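Local coordinates for molybdopterin biosynthesis moeA protein (Pyrococcus horikoshii, PDB 1WU2), which probably inserts molybdenum into molybdopterin in the biosynthesis of the molybdenum cofactor, at residues F53-E66 with I129-A142. Sequence-based numbering, arbitrary orientation.
Sequences FDRAAVDGYAIRAE and IYVLRPVAPGQNIA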
ATOM      1  N   PHE A  53      33.638  11.649  -6.277  1.00 29.17           N
ATOM      2  CA  PHE A  53      34.959  11.221  -6.757  1.00 29.25           C
ATOM      3  C   PHE A  53      35.282   9.762  -6.405  1.00 29.70           C
ATOM      4  O   PHE A  53      34.565   9.124  -5.634  1.00 29.50           O
ATOM      5  CB  PHE A  53      36.064  12.157  -6.238  1.00 29.10           C
ATOM      6  CG  PHE A  53      36.056  12.354  -4.747  1.00 28.10           C
ATOM      7  CD1 PHE A  53      36.821  11.544  -3.925  1.00 27.65           C
ATOM      8  CD2 PHE A  53      35.295  13.357  -4.169  1.00 27.76           C
ATOM      9  CE1 PHE A  53      36.827  11.726  -2.548  1.00 27.50           C
ATOM     10  CE2 PHE A  53      35.294  13.544  -2.787  1.00 27.41           C
ATOM     11  CZ  PHE A  53      36.059  12.724  -1.979  1.00 27.41           C
ATOM     12  N   ASP A  54      36.354   9.239  -7.001  1.00 30.41           N
ATOM     13  CA  ASP A  54      36.833   7.885  -6.711  1.00 31.01           C
ATOM     14  C   ASP A  54      37.364   7.852  -5.283  1.00 31.56           C
ATOM     15  O   ASP A  54      38.230   8.644  -4.935  1.00 31.40           O
ATOM     16  CB  ASP A  54      37.962   7.464  -7.669  1.00 31.04           C
ATOM     17  CG  ASP A  54      37.555   7.504  -9.137  1.00 31.34           C
ATOM     18  OD1 ASP A  54      36.351   7.408  -9.441  1.00 31.34           O
ATOM     19  OD2 ASP A  54      38.385   7.626 -10.064  1.00 32.35           O
ATOM     20  N   ARG A  55      36.850   6.930  -4.469  1.00 32.33           N
ATOM     21  CA  ARG A  55      37.205   6.834  -3.054  1.00 32.93           C
ATOM     22  C   ARG A  55      37.823   5.486  -2.725  1.00 33.25           C
ATOM     23  O   ARG A  55      37.501   4.480  -3.348  1.00 33.27           O
ATOM     24  CB  ARG A  55      35.958   6.989  -2.186  1.00 33.16           C
ATOM     25  CG  ARG A  55      35.187   8.283  -2.390  1.00 33.94           C
ATOM     26  CD  ARG A  55      35.040   9.106  -1.125  1.00 34.65           C
ATOM     27  NE  ARG A  55      33.711   9.676  -0.967  1.00 35.59           N
ATOM     28  CZ  ARG A  55      33.334  10.415   0.070  1.00 36.57           C
ATOM     29  NH1 ARG A  55      34.187  10.682   1.058  1.00 36.41           N
ATOM     30  NH2 ARG A  55      32.094  10.891   0.114  1.00 36.82           N
ATOM     31  N   ALA A  56      38.691   5.467  -1.722  1.00 33.68           N
ATOM     32  CA  ALA A  56      39.162   4.214  -1.152  1.00 34.10           C
ATOM     33  C   ALA A  56      38.028   3.639  -0.303  1.00 34.44           C
ATOM     34  O   ALA A  56      37.485   4.330   0.549  1.00 34.40           O
ATOM     35  CB  ALA A  56      40.398   4.449  -0.306  1.00 34.09           C
ATOM     36  N   ALA A  57      37.668   2.385  -0.553  1.00 34.90           N
ATOM     37  CA  ALA A  57      36.612   1.705   0.200  1.00 35.26           C
ATOM     38  C   ALA A  57      37.154   1.074   1.481  1.00 35.58           C
ATOM     39  O   ALA A  57      36.393   0.547   2.288  1.00 35.64           O
ATOM     40  CB  ALA A  57      35.958   0.636  -0.667  1.00 35.27           C
ATOM     41  N   VAL A  58      38.472   1.134   1.655  1.00 36.05           N
ATOM     42  CA  VAL A  58      39.145   0.517   2.788  1.00 36.41           C
ATOM     43  C   VAL A  58      40.425   1.290   3.143  1.00 36.61           C
ATOM     44  O   VAL A  58      40.986   1.996   2.303  1.00 36.56           O
ATOM     45  CB  VAL A  58      39.476  -0.967   2.456  1.00 36.52           C
ATOM     46  CG1 VAL A  58      40.683  -1.077   1.517  1.00 36.50           C
ATOM     47  CG2 VAL A  58      39.691  -1.774   3.718  1.00 36.91           C
ATOM     48  N   ASP A  59      40.874   1.163   4.390  1.00 36.99           N
ATOM     49  CA  ASP A  59      42.177   1.690   4.795  1.00 37.40           C
ATOM     50  C   ASP A  59      43.230   0.796   4.168  1.00 37.67           C
ATOM     51  O   ASP A  59      43.287  -0.392   4.480  1.00 37.71           O
ATOM     52  CB  ASP A  59      42.352   1.675   6.318  1.00 37.42           C
ATOM     53  CG  ASP A  59      41.243   2.403   7.050  1.00 37.99           C
ATOM     54  OD1 ASP A  59      41.255   2.398   8.298  1.00 38.71           O
ATOM     55  OD2 ASP A  59      40.315   3.000   6.472  1.00 38.88           O
ATOM     56  N   GLY A  60      44.049   1.347   3.277  1.00 38.03           N
ATOM     57  CA  GLY A  60      45.045   0.546   2.590  1.00 38.37           C
ATOM     58  C   GLY A  60      46.128   1.330   1.876  1.00 38.62           C
ATOM     59  O   GLY A  60      46.513   2.399   2.326  1.00 38.60           O
ATOM     60  N   TYR A  61      46.622   0.774   0.771  1.00 38.92           N
ATOM     61  CA  TYR A  61      47.659   1.404  -0.039  1.00 39.33           C
ATOM     62  C   TYR A  61      47.199   1.494  -1.493  1.00 39.70           C
ATOM     63  O   TYR A  61      46.884   0.481  -2.114  1.00 39.44           O
ATOM     64  CB  TYR A  61      48.956   0.599   0.044  1.00 39.39           C
ATOM     65  CG  TYR A  61      49.552   0.558   1.432  1.00 39.49           C
ATOM     66  CD1 TYR A  61      50.361   1.591   1.894  1.00 39.69           C
ATOM     67  CD2 TYR A  61      49.299  -0.510   2.286  1.00 39.75           C
ATOM     68  CE1 TYR A  61      50.906   1.561   3.171  1.00 39.90           C
ATOM     69  CE2 TYR A  61      49.837  -0.551   3.562  1.00 40.05           C
ATOM     70  CZ  TYR A  61      50.640   0.487   4.000  1.00 40.24           C
ATOM     71  OH  TYR A  61      51.175   0.451   5.266  1.00 41.06           O
ATOM     72  N   ALA A  62      47.159   2.711  -2.028  1.00 40.28           N
ATOM     73  CA  ALA A  62      46.799   2.932  -3.421  1.00 40.78           C
ATOM     74  C   ALA A  62      47.961   2.529  -4.330  1.00 41.38           C
ATOM     75  O   ALA A  62      49.006   3.174  -4.335  1.00 41.38           O
ATOM     76  CB  ALA A  62      46.424   4.391  -3.639  1.00 40.76           C
ATOM     77  N   ILE A  63      47.771   1.451  -5.087  1.00 42.26           N
ATOM     78  CA  ILE A  63      48.815   0.900  -5.945  1.00 43.05           C
ATOM     79  C   ILE A  63      48.361   0.866  -7.398  1.00 44.28           C
ATOM     80  O   ILE A  63      47.273   1.334  -7.730  1.00 44.13           O
ATOM     81  CB  ILE A  63      49.185  -0.530  -5.476  1.00 42.84           C
ATOM     82  CG1 ILE A  63      47.981  -1.474  -5.595  1.00 42.54           C
ATOM     83  CG2 ILE A  63      49.693  -0.500  -4.039  1.00 42.44           C
ATOM     84  CD1 ILE A  63      48.351  -2.942  -5.570  1.00 42.24           C
ATOM     85  N   ARG A  64      49.214   0.315  -8.256  1.00 45.93           N
ATOM     86  CA  ARG A  64      48.828  -0.045  -9.610  1.00 47.34           C
ATOM     87  C   ARG A  64      48.474  -1.522  -9.584  1.00 48.72           C
ATOM     88  O   ARG A  64      49.273  -2.342  -9.134  1.00 49.03           O
ATOM     89  CB  ARG A  64      49.978   0.185 -10.591  1.00 47.44           C
ATOM     90  CG  ARG A  64      50.684   1.524 -10.452  1.00 48.00           C
ATOM     91  CD  ARG A  64      49.983   2.646 -11.176  1.00 49.11           C
ATOM     92  NE  ARG A  64      50.161   2.540 -12.626  1.00 50.35           N
ATOM     93  CZ  ARG A  64      50.932   3.336 -13.369  1.00 51.36           C
ATOM     94  NH1 ARG A  64      51.624   4.334 -12.824  1.00 51.76           N
ATOM     95  NH2 ARG A  64      51.011   3.134 -14.679  1.00 51.74           N
ATOM     96  N   ALA A  65      47.272  -1.858 -10.042  1.00 50.58           N
ATOM     97  CA  ALA A  65      46.857  -3.252 -10.174  1.00 52.07           C
ATOM     98  C   ALA A  65      47.816  -4.006 -11.093  1.00 53.47           C
ATOM     99  O   ALA A  65      48.145  -5.162 -10.842  1.00 53.72           O
ATOM    100  CB  ALA A  65      45.432  -3.328 -10.716  1.00 52.21           C
ATOM    101  N   GLU A  66      48.276  -3.322 -12.140  1.00 55.12           N
ATOM    102  CA  GLU A  66      49.164  -3.901 -13.150  1.00 56.22           C
ATOM    103  C   GLU A  66      50.479  -4.422 -12.558  1.00 56.69           C
ATOM    104  O   GLU A  66      51.041  -5.397 -13.052  1.00 56.82           O
ATOM    105  CB  GLU A  66      49.475  -2.860 -14.239  1.00 56.51           C
ATOM    106  CG  GLU A  66      48.310  -2.540 -15.175  1.00 57.40           C
ATOM    107  CD  GLU A  66      47.250  -1.651 -14.540  1.00 58.36           C
ATOM    108  OE1 GLU A  66      47.607  -0.613 -13.930  1.00 58.89           O
ATOM    109  OE2 GLU A  66      46.052  -1.989 -14.652  1.00 59.06           O
ATOM    110  N   ILE A 129      56.127  -2.356   1.301  1.00 53.09           N
ATOM    111  CA  ILE A 129      55.017  -3.295   1.473  1.00 52.57           C
ATOM    112  C   ILE A 129      55.193  -4.481   0.531  1.00 52.01           C
ATOM    113  O   ILE A 129      55.860  -4.377  -0.498  1.00 51.82           O
ATOM    114  CB  ILE A 129      53.640  -2.617   1.244  1.00 52.56           C
ATOM    115  CG1 ILE A 129      53.588  -1.897  -0.107  1.00 52.52           C
ATOM    116  CG2 ILE A 129      53.327  -1.653   2.382  1.00 52.72           C
ATOM    117  CD1 ILE A 129      52.178  -1.616  -0.592  1.00 52.55           C
ATOM    118  N   TYR A 130      54.592  -5.608   0.895  1.00 51.41           N
ATOM    119  CA  TYR A 130      54.721  -6.833   0.114  1.00 50.92           C
ATOM    120  C   TYR A 130      53.353  -7.418  -0.209  1.00 50.41           C
ATOM    121  O   TYR A 130      52.544  -7.671   0.683  1.00 50.37           O
ATOM    122  CB  TYR A 130      55.596  -7.841   0.862  1.00 50.88           C
ATOM    123  CG  TYR A 130      57.028  -7.372   0.969  1.00 50.76           C
ATOM    124  CD1 TYR A 130      57.443  -6.585   2.038  1.00 50.66           C
ATOM    125  CD2 TYR A 130      57.957  -7.685  -0.017  1.00 50.71           C
ATOM    126  CE1 TYR A 130      58.751  -6.136   2.133  1.00 50.48           C
ATOM    127  CE2 TYR A 130      59.270  -7.241   0.069  1.00 50.58           C
ATOM    128  CZ  TYR A 130      59.660  -6.467   1.146  1.00 50.48           C
ATOM    129  OH  TYR A 130      60.956  -6.022   1.236  1.00 50.48           O
ATOM    130  N   VAL A 131      53.109  -7.617  -1.501  1.00 49.77           N
ATOM    131  CA  VAL A 131      51.840  -8.138  -1.988  1.00 49.36           C
ATOM    132  C   VAL A 131      52.052  -9.564  -2.506  1.00 48.78           C
ATOM    133  O   VAL A 131      52.915  -9.814  -3.352  1.00 48.80           O
ATOM    134  CB  VAL A 131      51.214  -7.214  -3.072  1.00 49.38           C
ATOM    135  CG1 VAL A 131      52.212  -6.875  -4.176  1.00 49.55           C
ATOM    136  CG2 VAL A 131      49.960  -7.838  -3.660  1.00 49.43           C
ATOM    137  N   LEU A 132      51.260 -10.491  -1.976  1.00 47.94           N
ATOM    138  CA  LEU A 132      51.430 -11.920  -2.226  1.00 47.33           C
ATOM    139  C   LEU A 132      50.453 -12.457  -3.275  1.00 46.81           C
ATOM    140  O   LEU A 132      50.580 -13.602  -3.711  1.00 46.80           O
ATOM    141  CB  LEU A 132      51.251 -12.692  -0.915  1.00 47.30           C
ATOM    142  CG  LEU A 132      51.956 -12.096   0.312  1.00 47.23           C
ATOM    143  CD1 LEU A 132      51.428 -12.691   1.609  1.00 47.22           C
ATOM    144  CD2 LEU A 132      53.459 -12.301   0.212  1.00 47.35           C
ATOM    145  N   ARG A 133      49.477 -11.638  -3.671  1.00 46.15           N
ATOM    146  CA  ARG A 133      48.465 -12.050  -4.643  1.00 45.57           C
ATOM    147  C   ARG A 133      48.094 -10.919  -5.607  1.00 44.68           C
ATOM    148  O   ARG A 133      48.182  -9.745  -5.248  1.00 44.55           O
ATOM    149  CB  ARG A 133      47.209 -12.532  -3.913  1.00 45.75           C
ATOM    150  CG  ARG A 133      47.078 -14.042  -3.826  1.00 46.68           C
ATOM    151  CD  ARG A 133      47.677 -14.644  -2.568  1.00 48.08           C
ATOM    152  NE  ARG A 133      47.985 -16.067  -2.713  1.00 49.40           N
ATOM    153  CZ  ARG A 133      48.264 -16.888  -1.698  1.00 50.50           C
ATOM    154  NH1 ARG A 133      48.283 -16.444  -0.443  1.00 50.95           N
ATOM    155  NH2 ARG A 133      48.528 -18.168  -1.938  1.00 51.07           N
ATOM    156  N   PRO A 134      47.672 -11.265  -6.826  1.00 43.67           N
ATOM    157  CA  PRO A 134      47.298 -10.248  -7.816  1.00 43.04           C
ATOM    158  C   PRO A 134      46.088  -9.405  -7.413  1.00 42.30           C
ATOM    159  O   PRO A 134      45.067  -9.937  -6.972  1.00 42.24           O
ATOM    160  CB  PRO A 134      46.988 -11.068  -9.076  1.00 43.08           C
ATOM    161  CG  PRO A 134      47.621 -12.390  -8.844  1.00 43.31           C
ATOM    162  CD  PRO A 134      47.532 -12.626  -7.373  1.00 43.67           C
ATOM    163  N   VAL A 135      46.226  -8.092  -7.582  1.00 41.36           N
ATOM    164  CA  VAL A 135      45.187  -7.127  -7.267  1.00 40.70           C
ATOM    165  C   VAL A 135      44.492  -6.720  -8.563  1.00 40.13           C
ATOM    166  O   VAL A 135      45.149  -6.387  -9.548  1.00 40.16           O
ATOM    167  CB  VAL A 135      45.792  -5.880  -6.579  1.00 40.63           C
ATOM    168  CG1 VAL A 135      44.733  -4.804  -6.343  1.00 40.43           C
ATOM    169  CG2 VAL A 135      46.457  -6.274  -5.267  1.00 40.61           C
ATOM    170  N   ALA A 136      43.163  -6.752  -8.557  1.00 39.46           N
ATOM    171  CA  ALA A 136      42.370  -6.378  -9.726  1.00 38.95           C
ATOM    172  C   ALA A 136      42.331  -4.858  -9.890  1.00 38.50           C
ATOM    173  O   ALA A 136      42.359  -4.135  -8.895  1.00 38.17           O
ATOM    174  CB  ALA A 136      40.958  -6.919  -9.594  1.00 38.89           C
ATOM    175  N   PRO A 137      42.285  -4.373 -11.133  1.00 38.01           N
ATOM    176  CA  PRO A 137      42.001  -2.956 -11.385  1.00 37.69           C
ATOM    177  C   PRO A 137      40.622  -2.567 -10.852  1.00 37.32           C
ATOM    178  O   PRO A 137      39.628  -3.213 -11.178  1.00 37.32           O
ATOM    179  CB  PRO A 137      42.043  -2.850 -12.916  1.00 37.64           C
ATOM    180  CG  PRO A 137      42.831  -4.028 -13.363  1.00 37.92           C
ATOM    181  CD  PRO A 137      42.531  -5.111 -12.385  1.00 37.97           C
ATOM    182  N   GLY A 138      40.582  -1.532 -10.021  1.00 36.95           N
ATOM    183  CA  GLY A 138      39.344  -1.051  -9.431  1.00 36.60           C
ATOM    184  C   GLY A 138      39.016  -1.724  -8.111  1.00 36.23           C
ATOM    185  O   GLY A 138      37.915  -1.555  -7.591  1.00 36.25           O
ATOM    186  N   GLN A 139      39.970  -2.475  -7.562  1.00 35.83           N
ATOM    187  CA  GLN A 139      39.766  -3.187  -6.304  1.00 35.54           C
ATOM    188  C   GLN A 139      39.683  -2.189  -5.155  1.00 35.29           C
ATOM    189  O   GLN A 139      40.534  -1.313  -5.027  1.00 35.36           O
ATOM    190  CB  GLN A 139      40.902  -4.183  -6.055  1.00 35.50           C
ATOM    191  CG  GLN A 139      40.774  -4.966  -4.744  1.00 35.53           C
ATOM    192  CD  GLN A 139      41.541  -6.282  -4.749  1.00 35.43           C
ATOM    193  OE1 GLN A 139      41.626  -6.953  -5.774  1.00 35.50           O
ATOM    194  NE2 GLN A 139      42.097  -6.652  -3.601  1.00 35.49           N
ATOM    195  N   ASN A 140      38.649  -2.327  -4.330  1.00 34.91           N
ATOM    196  CA  ASN A 140      38.417  -1.444  -3.190  1.00 34.61           C
ATOM    197  C   ASN A 140      38.355   0.032  -3.572  1.00 34.35           C
ATOM    198  O   ASN A 140      38.868   0.890  -2.851  1.00 34.37           O
ATOM    199  CB  ASN A 140      39.476  -1.676  -2.101  1.00 34.52           C
ATOM    200  CG  ASN A 140      39.399  -3.066  -1.502  1.00 34.56           C
ATOM    201  OD1 ASN A 140      38.315  -3.628  -1.354  1.00 34.24           O
ATOM    202  ND2 ASN A 140      40.553  -3.624  -1.148  1.00 34.56           N
ATOM    203  N   ILE A 141      37.737   0.321  -4.715  1.00 33.95           N
ATOM    204  CA  ILE A 141      37.462   1.695  -5.112  1.00 33.72           C
ATOM    205  C   ILE A 141      35.963   1.886  -5.319  1.00 33.56           C
ATOM    206  O   ILE A 141      35.358   1.237  -6.173  1.00 33.36           O
ATOM    207  CB  ILE A 141      38.232   2.080  -6.392  1.00 33.59           C
ATOM    208  CG1 ILE A 141      39.731   2.156  -6.099  1.00 33.55           C
ATOM    209  CG2 ILE A 141      37.738   3.430  -6.926  1.00 33.67           C
ATOM    210  CD1 ILE A 141      40.602   2.353  -7.321  1.00 33.10           C
ATOM    211  N   ALA A 142      35.376   2.765  -4.514  1.00 33.34           N
ATOM    212  CA  ALA A 142      34.049   3.295  -4.782  1.00 33.24           C
ATOM    213  C   ALA A 142      34.171   4.360  -5.869  1.00 33.19           C
ATOM    214  O   ALA A 142      34.472   5.520  -5.589  1.00 33.16           O
ATOM    215  CB  ALA A 142      33.439   3.883  -3.513  1.00 33.15           C
TER
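With CG beside the backbone N in Y61 (chi1 -64°) and CG1 of I129 lodged between its own N and carbonyl carbon (chi1 53°), the phenol and the isoleucine run alongside one another with their ends pointing opposite ways. I129 CG2 sits over one face of the Y61 ring, 3.9 Å from its centroid, a CH-pi contact offset toward the rim, while I129 CD1 lies against Y61 CB and CG, where the ring joins the chain. Y61 also packs on V81 of strand 77-84; cutting it back to alanine would remove the ring, and I129 CG2 would probably lose its aromatic face, leaving a gap toward V81. Farther along, I63 and V135 meet tip to tip, CD1 to CG2 at 3.8 Å, and A65 presses its CB against V135 O and P137 N. The P137 ring also packs on A65, where the type II turn A136-Q139 swings the chain back. V58 CG1 then crosses the amide of N140, 3.7 Å from ND2, which is hydrogen-bonded to V116 O. N140 O takes a nearly straight bond from A57 N (3.0 Å, 173°). Beyond it, R55 N to A142 O and A142 N to R55 O, both 3.0 Å, make an antiparallel hydrogen-bonded pair; R55 NH2 is hydrogen-bonded to G206 O of the second subunit. Together they tie a two-stranded antiparallel ribbon, 55-56 with 141-142, to a mixed sheet whose strands 60-63 and 128-131, separated by 99-103 and 77-84, meet through Y61, I63 and I129, consistent with a barrel-like domain in the MoeA N-terminal region.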